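Local coordinates for protein cellulase (Uncultured bacterium, PDB 6XSO) that probably hydrolyses internal beta-1,4 links of cellulose and related plant polysaccharides, as a broad-specificity GH5_4 endoglucanase, at residues P65-M70 and A356-P361; D114-I119 and G165-F170; G126-A131 and K179-C184; F331-V336 and A369-K374. All blocks are in the same frame, centred on the assembly; numbering follows the deposited sequence.

Contact 1 of 4, residues P65-M70 and A356-P361; sequences PELFKM and ASRTMP
L67 and P361 bring the two backbones together, their CA atoms 5.4 Å apart, where helix 66-73 meets a loop. In 356-360 the backbone has helical phi/psi values and two bonds of the i to i+3 kind, T359 N to A356 O and M360 N to S357 O; a cis peptide bond before P361 follows. No hydrogen bond links the segments directly. The ring of P361 lies against the helix backbone: its CB is 3.9 Å from L67 CA and its CG 3.8 Å from E66 O. M70 slides past the ring in the opposite direction; CG anti to the backbone N (chi1 -175°) and an extended chi2 bring SD to 3.5 Å from P361 C, and the bend at chi3 turns CE toward P361 CB. In this (beta/alpha)8 barrel the loop 356-361 follows the eighth strand, 345-349, and helix 66-73 precedes the second, 78-81. L67 reaches deeper, both methyls against the aliphatic part of R358, CD2 being 4.1 Å from R358 CD. The arginine chain runs extended from CG to NE past that leucine, and its guanidinium bonds to T38, G36 and S353.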
loop_
_atom_site.group_PDB
_atom_site.type_symbol
_atom_site.label_atom_id
_atom_site.label_comp_id
_atom_site.label_asym_id
_atom_site.label_seq_id
_atom_site.Cartn_x
_atom_site.Cartn_y
_atom_site.Cartn_z
ATOM N N PRO A 65 20.000 5.882 -2.717
ATOM C CA PRO A 65 19.830 5.489 -1.309
ATOM C C PRO A 65 19.784 6.659 -0.348
ATOM O O PRO A 65 19.183 6.540 0.727
ATOM C CB PRO A 65 21.024 4.556 -1.049
ATOM C CG PRO A 65 22.019 4.885 -2.115
ATOM C CD PRO A 65 21.195 5.258 -3.322
ATOM N N GLU A 66 20.391 7.787 -0.710
ATOM C CA GLU A 66 20.455 8.918 0.205
ATOM C C GLU A 66 19.069 9.447 0.544
ATOM O O GLU A 66 18.849 9.940 1.658
ATOM C CB GLU A 66 21.325 10.001 -0.421
ATOM C CG GLU A 66 22.811 9.669 -0.454
ATOM C CD GLU A 66 23.234 8.570 -1.433
ATOM O OE1 GLU A 66 22.602 8.369 -2.510
ATOM O OE2 GLU A 66 24.247 7.913 -1.108
ATOM N N LEU A 67 18.131 9.369 -0.400
ATOM C CA LEU A 67 16.758 9.776 -0.122
ATOM C C LEU A 67 16.232 9.136 1.159
ATOM O O LEU A 67 15.542 9.784 1.951
ATOM C CB LEU A 67 15.851 9.388 -1.295
ATOM C CG LEU A 67 14.352 9.585 -1.111
ATOM C CD1 LEU A 67 13.981 11.052 -0.938
ATOM C CD2 LEU A 67 13.611 8.959 -2.329
ATOM N N PHE A 68 16.522 7.856 1.372
ATOM C CA PHE A 68 15.960 7.163 2.526
ATOM C C PHE A 68 16.727 7.465 3.805
ATOM O O PHE A 68 16.122 7.451 4.883
ATOM C CB PHE A 68 15.817 5.678 2.215
ATOM C CG PHE A 68 14.912 5.418 1.033
ATOM C CD1 PHE A 68 13.585 5.818 1.059
ATOM C CD2 PHE A 68 15.414 4.860 -0.124
ATOM C CE1 PHE A 68 12.763 5.605 -0.037
ATOM C CE2 PHE A 68 14.592 4.650 -1.221
ATOM C CZ PHE A 68 13.276 5.027 -1.174
ATOM N N LYS A 69 18.030 7.737 3.712
ATOM C CA LYS A 69 18.756 8.288 4.857
ATOM C C LYS A 69 18.086 9.566 5.329
ATOM O O LYS A 69 17.867 9.759 6.532
ATOM C CB LYS A 69 20.205 8.543 4.465
ATOM C CG LYS A 69 21.098 9.155 5.572
ATOM C CD LYS A 69 22.545 9.345 5.071
ATOM C CE LYS A 69 23.473 9.935 6.144
ATOM N NZ LYS A 69 23.027 11.307 6.477
ATOM N N MET A 70 17.711 10.430 4.388
ATOM C CA MET A 70 17.045 11.682 4.737
ATOM C C MET A 70 15.691 11.426 5.391
ATOM O O MET A 70 15.353 12.047 6.407
ATOM C CB MET A 70 16.876 12.535 3.475
ATOM C CG MET A 70 16.309 13.919 3.752
ATOM S SD MET A 70 16.060 14.876 2.243
ATOM C CE MET A 70 14.604 14.097 1.564
ATOM N N ALA A 356 13.004 16.102 -8.880
ATOM C CA ALA A 356 14.444 16.300 -8.772
ATOM C C ALA A 356 14.891 16.533 -7.334
ATOM O O ALA A 356 16.081 16.375 -7.036
ATOM C CB ALA A 356 14.869 17.472 -9.653
ATOM N N SER A 357 13.971 16.914 -6.440
ATOM C CA SER A 357 14.339 17.110 -5.041
ATOM C C SER A 357 14.857 15.817 -4.429
ATOM O O SER A 357 15.727 15.840 -3.551
ATOM C CB SER A 357 13.150 17.642 -4.242
ATOM O OG SER A 357 12.784 18.941 -4.687
ATOM N N ARG A 358 14.341 14.679 -4.885
ATOM C CA ARG A 358 14.787 13.406 -4.343
ATOM C C ARG A 358 16.258 13.139 -4.628
ATOM O O ARG A 358 16.918 12.419 -3.871
ATOM C CB ARG A 358 13.952 12.279 -4.959
ATOM C CG ARG A 358 12.506 12.272 -4.565
ATOM C CD ARG A 358 11.813 11.112 -5.252
ATOM N NE ARG A 358 10.386 11.000 -4.952
ATOM C CZ ARG A 358 9.615 10.050 -5.477
ATOM N NH1 ARG A 358 10.176 9.146 -6.276
ATOM N NH2 ARG A 358 8.320 9.992 -5.198
ATOM N N THR A 359 16.779 13.664 -5.735
ATOM C CA THR A 359 18.155 13.415 -6.135
ATOM C C THR A 359 19.144 14.187 -5.276
ATOM O O THR A 359 20.321 13.812 -5.206
ATOM C CB THR A 359 18.282 13.796 -7.610
ATOM O OG1 THR A 359 17.199 13.181 -8.333
ATOM C CG2 THR A 359 19.613 13.347 -8.186
ATOM N N MET A 360 18.675 15.224 -4.581
ATOM C CA MET A 360 19.605 16.089 -3.854
ATOM C C MET A 360 20.293 15.351 -2.714
ATOM O O MET A 360 21.536 15.332 -2.672
ATOM C CB MET A 360 18.895 17.379 -3.435
ATOM C CG MET A 360 18.604 18.284 -4.627
ATOM S SD MET A 360 17.591 19.722 -4.248
ATOM C CE MET A 360 18.792 20.741 -3.387
ATOM N N PRO A 361 19.579 14.762 -1.746
ATOM C CA PRO A 361 18.132 14.796 -1.526
ATOM C C PRO A 361 17.723 16.001 -0.680
ATOM O O PRO A 361 18.526 16.505 0.096
ATOM C CB PRO A 361 17.889 13.500 -0.750
ATOM C CG PRO A 361 19.123 13.394 0.114
ATOM C CD PRO A 361 20.264 13.925 -0.739
HETATM O O HOH W 1 21.656 11.407 -3.424
#

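Contact 2 of 4, residues D114-I119 and G165-F170; sequences DMYCII and GDKVLF
K167 lies across the ring of Y116: K167 CD sits 3.6 Å from the centroid of the Y116 ring, only 3° off its normal, a CH-pi contact over the centre of one face. The lysine chain, bent at chi2 and chi4, then carries NZ to 4.8 Å from the same centroid, an off-centre cation-pi contact. L169 CD1 meets the edge of the ring at Y116 CD2. Three waters bind NZ; two lead to the carboxylate of D114, whose OD1 is 4.0 Å from K167 NZ, too far for a salt bridge, and the third to Y116 OH, which also bonds to E20. A leucine in place of Y116 would probably leave the K167 chain without its flat support and E20 without its hydroxyl partner. Behind these groups the backbones fix the spacing. C117 N donates to K167 O at 2.8 Å, L169 N to C117 O at 2.9 Å, nearly straight at 174°, and I119 N to L169 O at 3.1 Å. On the face bearing C117 and V168, I119 lies beside F170, both pointing the same way against helix 140-161. The pairs C117-V168, I118-L169 and I119-F170 are in parallel register, strands three and four of the closed eight-stranded (beta/alpha)8 barrel.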
loop_
_atom_site.group_PDB
_atom_site.type_symbol
_atom_site.label_atom_id
_atom_site.label_comp_id
_atom_site.label_asym_id
_atom_site.label_seq_id
_atom_site.Cartn_x
_atom_site.Cartn_y
_atom_site.Cartn_z
ATOM N N ASP A 114 17.305 0.734 8.388
ATOM C CA ASP A 114 16.535 0.055 9.424
ATOM C C ASP A 114 15.083 0.526 9.445
ATOM O O ASP A 114 14.426 0.530 10.491
ATOM C CB ASP A 114 17.187 0.162 10.800
ATOM C CG ASP A 114 16.804 -0.997 11.690
ATOM O OD1 ASP A 114 16.840 -2.155 11.209
ATOM O OD2 ASP A 114 16.452 -0.747 12.861
ATOM N N MET A 115 14.573 0.917 8.284
ATOM C CA MET A 115 13.152 1.169 8.131
ATOM C C MET A 115 12.463 -0.079 7.588
ATOM O O MET A 115 13.075 -0.911 6.915
ATOM C CB MET A 115 12.901 2.339 7.170
ATOM C CG MET A 115 13.305 3.720 7.756
ATOM S SD MET A 115 12.792 5.145 6.742
ATOM C CE MET A 115 13.936 4.934 5.413
ATOM N N TYR A 116 11.172 -0.206 7.888
ATOM C CA TYR A 116 10.342 -1.213 7.238
ATOM C C TYR A 116 10.139 -0.859 5.766
ATOM O O TYR A 116 10.144 0.306 5.371
ATOM C CB TYR A 116 8.966 -1.290 7.908
ATOM C CG TYR A 116 8.999 -1.861 9.290
ATOM C CD1 TYR A 116 9.325 -1.075 10.379
ATOM C CD2 TYR A 116 8.728 -3.197 9.505
ATOM C CE1 TYR A 116 9.371 -1.602 11.656
ATOM C CE2 TYR A 116 8.768 -3.732 10.758
ATOM C CZ TYR A 116 9.081 -2.925 11.836
ATOM O OH TYR A 116 9.123 -3.461 13.091
ATOM N N CYS A 117 9.934 -1.890 4.945
ATOM C CA CYS A 117 9.675 -1.716 3.522
ATOM C C CYS A 117 8.505 -2.604 3.114
ATOM O O CYS A 117 8.526 -3.810 3.363
ATOM C CB CYS A 117 10.901 -2.092 2.686
ATOM S SG CYS A 117 10.710 -1.665 0.937
ATOM N N ILE A 118 7.476 -2.008 2.515
ATOM C CA ILE A 118 6.364 -2.757 1.926
ATOM C C ILE A 118 6.523 -2.723 0.409
ATOM O O ILE A 118 6.639 -1.643 -0.178
ATOM C CB ILE A 118 5.016 -2.131 2.325
ATOM C CG1 ILE A 118 4.763 -2.185 3.831
ATOM C CG2 ILE A 118 3.866 -2.824 1.566
ATOM C CD1 ILE A 118 3.576 -1.273 4.270
ATOM N N ILE A 119 6.478 -3.898 -0.237
ATOM C CA ILE A 119 6.391 -3.973 -1.695
ATOM C C ILE A 119 5.048 -4.597 -2.058
ATOM O O ILE A 119 4.538 -5.459 -1.334
ATOM C CB ILE A 119 7.528 -4.745 -2.378
ATOM C CG1 ILE A 119 7.662 -6.141 -1.790
ATOM C CG2 ILE A 119 8.839 -3.945 -2.265
ATOM C CD1 ILE A 119 8.674 -7.012 -2.562
ATOM N N GLY A 165 14.738 -10.417 6.421
ATOM C CA GLY A 165 14.083 -10.487 7.711
ATOM C C GLY A 165 12.768 -9.735 7.752
ATOM O O GLY A 165 12.184 -9.397 6.721
ATOM N N ASP A 166 12.292 -9.484 8.972
ATOM C CA ASP A 166 10.911 -9.048 9.149
ATOM C C ASP A 166 10.683 -7.574 8.839
ATOM O O ASP A 166 9.528 -7.139 8.854
ATOM C CB ASP A 166 10.333 -9.471 10.517
ATOM C CG ASP A 166 10.907 -8.711 11.697
ATOM O OD1 ASP A 166 11.790 -7.843 11.524
ATOM O OD2 ASP A 166 10.443 -8.989 12.835
ATOM N N LYS A 167 11.718 -6.828 8.445
ATOM C CA LYS A 167 11.493 -5.459 7.997
ATOM C C LYS A 167 10.841 -5.399 6.621
ATOM O O LYS A 167 10.281 -4.353 6.266
ATOM C CB LYS A 167 12.812 -4.691 7.962
ATOM C CG LYS A 167 13.377 -4.367 9.339
ATOM C CD LYS A 167 12.504 -3.372 10.075
ATOM C CE LYS A 167 13.230 -2.774 11.299
ATOM N NZ LYS A 167 13.330 -3.745 12.409
ATOM N N VAL A 168 10.852 -6.496 5.860
ATOM C CA VAL A 168 10.249 -6.538 4.533
ATOM C C VAL A 168 8.889 -7.220 4.631
ATOM O O VAL A 168 8.791 -8.375 5.068
ATOM C CB VAL A 168 11.149 -7.241 3.505
ATOM C CG1 VAL A 168 10.419 -7.355 2.167
ATOM C CG2 VAL A 168 12.452 -6.473 3.329
ATOM N N LEU A 169 7.852 -6.503 4.199
ATOM C CA LEU A 169 6.481 -6.988 4.156
ATOM C C LEU A 169 5.989 -6.984 2.716
ATOM O O LEU A 169 6.456 -6.193 1.892
ATOM C CB LEU A 169 5.525 -6.103 4.986
ATOM C CG LEU A 169 5.606 -6.245 6.505
ATOM C CD1 LEU A 169 6.757 -5.399 7.063
ATOM C CD2 LEU A 169 4.296 -5.858 7.184
ATOM N N PHE A 170 5.048 -7.884 2.403
ATOM C CA PHE A 170 4.433 -7.937 1.087
ATOM C C PHE A 170 2.959 -7.551 1.181
ATOM O O PHE A 170 2.269 -7.928 2.134
ATOM C CB PHE A 170 4.458 -9.355 0.502
ATOM C CG PHE A 170 5.824 -9.995 0.390
ATOM C CD1 PHE A 170 6.998 -9.256 0.264
ATOM C CD2 PHE A 170 5.916 -11.386 0.374
ATOM C CE1 PHE A 170 8.230 -9.904 0.150
ATOM C CE2 PHE A 170 7.137 -12.031 0.254
ATOM C CZ PHE A 170 8.290 -11.289 0.143
HETATM O O HOH W 2 14.679 -2.168 14.318
HETATM O O HOH W 3 16.141 -4.927 11.698
HETATM O O HOH W 4 11.299 -2.488 14.609
#

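Contact 3 of 4, residues G126-A131 and K179-C184; sequences GADKDA and KLNSWC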
loop_
_atom_site.group_PDB
_atom_site.type_symbol
_atom_site.label_atom_id
_atom_site.label_comp_id
_atom_site.label_asym_id
_atom_site.label_seq_id
_atom_site.Cartn_x
_atom_site.Cartn_y
_atom_site.Cartn_z
ATOM N N GLY A 126 -6.639 -1.394 -10.812
ATOM C CA GLY A 126 -7.111 -0.027 -10.833
ATOM C C GLY A 126 -8.100 0.264 -11.938
ATOM O O GLY A 126 -8.585 -0.625 -12.648
ATOM N N ALA A 127 -8.434 1.545 -12.065
ATOM C CA ALA A 127 -9.458 1.976 -13.002
ATOM C C ALA A 127 -8.932 2.013 -14.434
ATOM O O ALA A 127 -7.900 2.637 -14.720
ATOM C CB ALA A 127 -9.953 3.366 -12.597
ATOM N N ASP A 128 -9.653 1.353 -15.330
ATOM C CA ASP A 128 -9.336 1.434 -16.747
ATOM C C ASP A 128 -9.410 2.874 -17.226
ATOM O O ASP A 128 -10.296 3.633 -16.820
ATOM C CB ASP A 128 -10.354 0.650 -17.566
ATOM C CG ASP A 128 -10.454 -0.798 -17.169
ATOM O OD1 ASP A 128 -9.437 -1.365 -16.708
ATOM O OD2 ASP A 128 -11.564 -1.355 -17.353
ATOM N N LYS A 129 -8.516 3.235 -18.145
ATOM C CA LYS A 129 -8.519 4.585 -18.701
ATOM C C LYS A 129 -7.735 4.575 -19.998
ATOM O O LYS A 129 -6.530 4.302 -19.989
ATOM C CB LYS A 129 -7.888 5.558 -17.695
ATOM C CG LYS A 129 -7.699 6.984 -18.181
ATOM C CD LYS A 129 -9.006 7.628 -18.597
ATOM C CE LYS A 129 -8.911 9.149 -18.528
ATOM N NZ LYS A 129 -7.541 9.649 -18.840
ATOM N N ASP A 130 -8.414 4.872 -21.104
ATOM C CA ASP A 130 -7.794 4.977 -22.429
ATOM C C ASP A 130 -7.090 3.663 -22.735
ATOM O O ASP A 130 -7.757 2.614 -22.721
ATOM C CB ASP A 130 -6.937 6.241 -22.459
ATOM C CG ASP A 130 -7.754 7.498 -22.266
ATOM O OD1 ASP A 130 -8.889 7.551 -22.784
ATOM O OD2 ASP A 130 -7.261 8.424 -21.589
ATOM N N ALA A 131 -5.789 3.657 -23.018
ATOM C CA ALA A 131 -5.082 2.435 -23.369
ATOM C C ALA A 131 -4.815 1.533 -22.173
ATOM O O ALA A 131 -4.449 0.368 -22.364
ATOM C CB ALA A 131 -3.748 2.783 -24.039
ATOM N N LYS A 179 -15.461 -4.680 -12.654
ATOM C CA LYS A 179 -15.312 -4.402 -14.072
ATOM C C LYS A 179 -15.932 -3.083 -14.481
ATOM O O LYS A 179 -15.727 -2.662 -15.626
ATOM C CB LYS A 179 -15.904 -5.542 -14.916
ATOM C CG LYS A 179 -17.405 -5.622 -14.977
ATOM C CD LYS A 179 -17.856 -6.816 -15.793
ATOM C CE LYS A 179 -19.346 -6.991 -15.709
ATOM N NZ LYS A 179 -19.790 -8.180 -16.514
ATOM N N LEU A 180 -16.686 -2.444 -13.589
ATOM C CA LEU A 180 -17.252 -1.121 -13.806
ATOM C C LEU A 180 -16.366 -0.029 -13.238
ATOM O O LEU A 180 -16.733 1.145 -13.318
ATOM C CB LEU A 180 -18.621 -1.026 -13.129
ATOM C CG LEU A 180 -19.580 -2.184 -13.410
ATOM C CD1 LEU A 180 -20.818 -2.059 -12.530
ATOM C CD2 LEU A 180 -19.974 -2.255 -14.867
ATOM N N ASN A 181 -15.215 -0.405 -12.671
ATOM C CA ASN A 181 -14.275 0.532 -12.076
ATOM C C ASN A 181 -14.925 1.313 -10.942
ATOM O O ASN A 181 -14.681 2.508 -10.765
ATOM C CB ASN A 181 -13.672 1.435 -13.147
ATOM C CG ASN A 181 -12.958 0.635 -14.212
ATOM O OD1 ASN A 181 -11.954 -0.014 -13.928
ATOM N ND2 ASN A 181 -13.505 0.625 -15.431
ATOM N N SER A 182 -15.735 0.616 -10.139
ATOM C CA SER A 182 -16.459 1.278 -9.063
ATOM C C SER A 182 -15.536 1.630 -7.902
ATOM O O SER A 182 -14.858 0.759 -7.345
ATOM C CB SER A 182 -17.538 0.349 -8.503
ATOM O OG SER A 182 -18.506 -0.010 -9.461
ATOM N N TRP A 183 -15.549 2.902 -7.508
ATOM C CA TRP A 183 -14.960 3.317 -6.242
ATOM C C TRP A 183 -15.986 3.143 -5.120
ATOM O O TRP A 183 -17.161 2.849 -5.352
ATOM C CB TRP A 183 -14.428 4.766 -6.339
ATOM C CG TRP A 183 -13.306 4.861 -7.334
ATOM C CD1 TRP A 183 -13.369 5.371 -8.601
ATOM C CD2 TRP A 183 -11.975 4.374 -7.163
ATOM N NE1 TRP A 183 -12.161 5.232 -9.228
ATOM C CE2 TRP A 183 -11.278 4.639 -8.361
ATOM C CE3 TRP A 183 -11.280 3.798 -6.094
ATOM C CZ2 TRP A 183 -9.935 4.309 -8.532
ATOM C CZ3 TRP A 183 -9.947 3.454 -6.270
ATOM C CH2 TRP A 183 -9.287 3.713 -7.479
ATOM N N CYS A 184 -15.514 3.335 -3.879
ATOM C CA CYS A 184 -16.347 3.420 -2.680
ATOM C C CYS A 184 -16.815 2.054 -2.193
ATOM O O CYS A 184 -16.584 1.687 -1.035
ATOM C CB CYS A 184 -17.558 4.354 -2.865
ATOM S SG CYS A 184 -17.129 6.002 -3.445
HETATM O O HOH W 5 -13.503 -3.483 -16.997
#
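Two loops that follow neighbouring barrel strands meet here: the segment 126-131 comes between strand 116-119 and helix 140-161, while the second loop, with residues 179-184, comes between strand 168-171 and helix 196-219. The amide of N181 does the joining, as its CB points toward the other loop and the CA atoms of A127 and N181 are 5.1 Å apart. D128 N donates to N181 OD1 at 3.0 Å with an N-H...O angle of 163°, but it arrives from above the amide plane, 63° out of it, so no lone pair is aimed at it. The other end of the amide makes a weak bond, N181 ND2 to D128 OD2 at 3.4 Å. D128 is thus met at its backbone N and, weakly, at its carboxylate. The two side chains cross at about a right angle, with carboxylate and amide planes 80° apart. These loops leave the C-terminal ends of the third and fourth strands, the end of a (beta/alpha)8 barrel that generally carries the active site in this fold. With CG placed beside its own backbone N, D128 turns its carboxylate to several partners: OD1 takes a salt bridge from K137 and a hydrogen bond from the backbone N of S134. A water donates to both D128 OD2, at 2.9 Å from that oxygen, and K179 O. Apolar contact is slight: A127 CB approaches the indole of W183 at CZ2, 4.2 Å away.

Contact 4 of 4, residues F331-V336 and A369-K374; sequences FVDDFV and AERIAK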
loop_
_atom_site.group_PDB
_atom_site.type_symbol
_atom_site.label_atom_id
_atom_site.label_comp_id
_atom_site.label_asym_id
_atom_site.label_seq_id
_atom_site.Cartn_x
_atom_site.Cartn_y
_atom_site.Cartn_z
ATOM N N PHE A 331 -5.243 18.852 10.458
ATOM C CA PHE A 331 -5.750 17.541 10.077
ATOM C C PHE A 331 -4.674 16.478 10.267
ATOM O O PHE A 331 -4.934 15.409 10.841
ATOM C CB PHE A 331 -6.250 17.589 8.616
ATOM C CG PHE A 331 -6.309 16.240 7.943
ATOM C CD1 PHE A 331 -7.284 15.330 8.295
ATOM C CD2 PHE A 331 -5.389 15.893 6.973
ATOM C CE1 PHE A 331 -7.346 14.088 7.696
ATOM C CE2 PHE A 331 -5.431 14.648 6.378
ATOM C CZ PHE A 331 -6.418 13.752 6.731
ATOM N N VAL A 332 -3.451 16.762 9.782
ATOM C CA VAL A 332 -2.316 15.845 9.935
ATOM C C VAL A 332 -2.113 15.491 11.403
ATOM O O VAL A 332 -1.969 14.316 11.769
ATOM C CB VAL A 332 -1.044 16.482 9.336
ATOM C CG1 VAL A 332 0.224 15.814 9.856
ATOM C CG2 VAL A 332 -1.118 16.488 7.810
ATOM N N ASP A 333 -2.021 16.510 12.255
ATOM C CA ASP A 333 -1.763 16.261 13.666
ATOM C C ASP A 333 -2.752 15.244 14.222
ATOM O O ASP A 333 -2.374 14.299 14.922
ATOM C CB ASP A 333 -1.930 17.559 14.465
ATOM C CG ASP A 333 -0.811 18.560 14.254
ATOM O OD1 ASP A 333 0.195 18.248 13.607
ATOM O OD2 ASP A 333 -0.953 19.699 14.760
ATOM N N ASP A 334 -4.040 15.464 13.950
ATOM C CA ASP A 334 -5.085 14.632 14.547
ATOM C C ASP A 334 -5.161 13.256 13.888
ATOM O O ASP A 334 -5.425 12.254 14.568
ATOM C CB ASP A 334 -6.424 15.361 14.463
ATOM C CG ASP A 334 -7.576 14.517 14.985
ATOM O OD1 ASP A 334 -7.706 14.415 16.232
ATOM O OD2 ASP A 334 -8.326 13.976 14.133
ATOM N N PHE A 335 -4.979 13.191 12.565
ATOM C CA PHE A 335 -5.049 11.920 11.842
ATOM C C PHE A 335 -3.963 10.974 12.329
ATOM O O PHE A 335 -4.235 9.815 12.672
ATOM C CB PHE A 335 -4.891 12.207 10.347
ATOM C CG PHE A 335 -5.161 11.026 9.451
ATOM C CD1 PHE A 335 -6.438 10.764 9.012
ATOM C CD2 PHE A 335 -4.126 10.212 9.022
ATOM C CE1 PHE A 335 -6.679 9.692 8.171
ATOM C CE2 PHE A 335 -4.369 9.145 8.168
ATOM C CZ PHE A 335 -5.642 8.876 7.769
ATOM N N VAL A 336 -2.727 11.473 12.416
ATOM C CA VAL A 336 -1.625 10.646 12.895
ATOM C C VAL A 336 -1.870 10.222 14.332
ATOM O O VAL A 336 -1.634 9.066 14.693
ATOM C CB VAL A 336 -0.287 11.390 12.721
ATOM C CG1 VAL A 336 0.846 10.664 13.443
ATOM C CG2 VAL A 336 0.029 11.500 11.219
ATOM N N ALA A 369 6.686 17.457 5.999
ATOM C CA ALA A 369 7.430 16.298 6.478
ATOM C C ALA A 369 7.654 16.389 7.980
ATOM O O ALA A 369 7.420 15.419 8.715
ATOM C CB ALA A 369 8.754 16.194 5.723
ATOM N N GLU A 370 8.085 17.563 8.453
ATOM C CA GLU A 370 8.321 17.750 9.877
ATOM C C GLU A 370 7.018 17.654 10.652
ATOM O O GLU A 370 6.990 17.105 11.758
ATOM C CB GLU A 370 9.005 19.095 10.143
ATOM C CG GLU A 370 9.297 19.290 11.623
ATOM C CD GLU A 370 10.310 20.382 11.922
ATOM O OE1 GLU A 370 10.702 21.123 10.996
ATOM O OE2 GLU A 370 10.707 20.490 13.101
ATOM N N ARG A 371 5.929 18.178 10.083
ATOM C CA ARG A 371 4.647 18.141 10.780
ATOM C C ARG A 371 4.181 16.708 11.004
ATOM O O ARG A 371 3.696 16.370 12.090
ATOM C CB ARG A 371 3.588 18.911 9.992
ATOM C CG ARG A 371 2.333 19.246 10.797
ATOM C CD ARG A 371 2.546 20.482 11.682
ATOM N NE ARG A 371 1.345 20.742 12.450
ATOM C CZ ARG A 371 0.888 21.945 12.750
ATOM N NH1 ARG A 371 1.549 23.032 12.361
ATOM N NH2 ARG A 371 -0.250 22.044 13.422
ATOM N N ILE A 372 4.312 15.854 9.985
ATOM C CA ILE A 372 3.925 14.452 10.116
ATOM C C ILE A 372 4.771 13.753 11.176
ATOM O O ILE A 372 4.251 13.049 12.057
ATOM C CB ILE A 372 4.028 13.755 8.747
ATOM C CG1 ILE A 372 3.009 14.313 7.755
ATOM C CG2 ILE A 372 3.886 12.244 8.918
ATOM C CD1 ILE A 372 3.327 13.965 6.308
ATOM N N ALA A 373 6.093 13.938 11.116
ATOM C CA ALA A 373 6.970 13.267 12.063
ATOM C C ALA A 373 6.682 13.713 13.492
ATOM O O ALA A 373 6.604 12.882 14.404
ATOM C CB ALA A 373 8.435 13.541 11.714
ATOM N N LYS A 374 6.536 15.024 13.709
ATOM C CA LYS A 374 6.286 15.520 15.059
ATOM C C LYS A 374 4.911 15.118 15.572
ATOM O O LYS A 374 4.721 15.026 16.798
ATOM C CB LYS A 374 6.425 17.037 15.081
ATOM C CG LYS A 374 7.860 17.500 15.229
ATOM C CD LYS A 374 7.965 19.028 15.404
ATOM C CE LYS A 374 7.216 19.543 16.629
ATOM N NZ LYS A 374 7.718 20.891 17.071
HETATM O O HOH W 6 2.870 18.018 14.198
#
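Charge pairing dominates the outer side of this contact, where R371 grips D333 side-on with two nitrogens. R371 NE donates to D333 OD1 at 3.0 Å and R371 NH2 to D333 OD2 at 2.8 Å, so each carboxylate oxygen has its own donor. The two planes are turned only 18° from each other, though both donors stand somewhat out of the carboxylate plane, on the syn side. R371 CG stands anti to its backbone nitrogen (chi1 -165°), and a bend at chi2 swings NE round to the carboxylate. Water adds a second link: one molecule lies 2.7 Å from D333 OD1 and 2.8 Å from R371 O, donating to both. A methionine at R371 would probably leave the D333 carboxylate without its charged mate and freer to turn. Apolar packing forms the inner side. V332 CG1 meets I372 CG1 at 3.8 Å, their side chains crossing at about a right angle, and also touches the aliphatic R371 CG at 4.1 Å. A turn later V336 CG1 comes only near the backbone oxygen of I372, at 4.4 Å. The segment axes run 32° apart in direction and 9.0 Å apart at closest approach. They belong to helices 325-341 and 366-377, successive outer helices of the barrel separated by strand 345-349; inward, V332 and V336 rest on W309 of strand 304-309, while F331 and F335 pack on helix 279-298.

In the fold
From the N terminus, helix 66-73 opens contact 1, which closes only at the loop 356-361, so most of the barrel lies between its segments. Within that span, contact 2 joins strands three and four, and contact 3 joins the loops that follow those same strands. These two alternate along the chain and lie about 29 Å apart between centres, on opposite sides of the chain's centre. Contact 4 starts at helix 325-341, after contact 3 has closed, and ends in helix 366-377 beyond contact 1, which it therefore crosses. Contacts 1 and 2 touch, F68 O lying 3.4 Å from M115 CE; the other pairs do not.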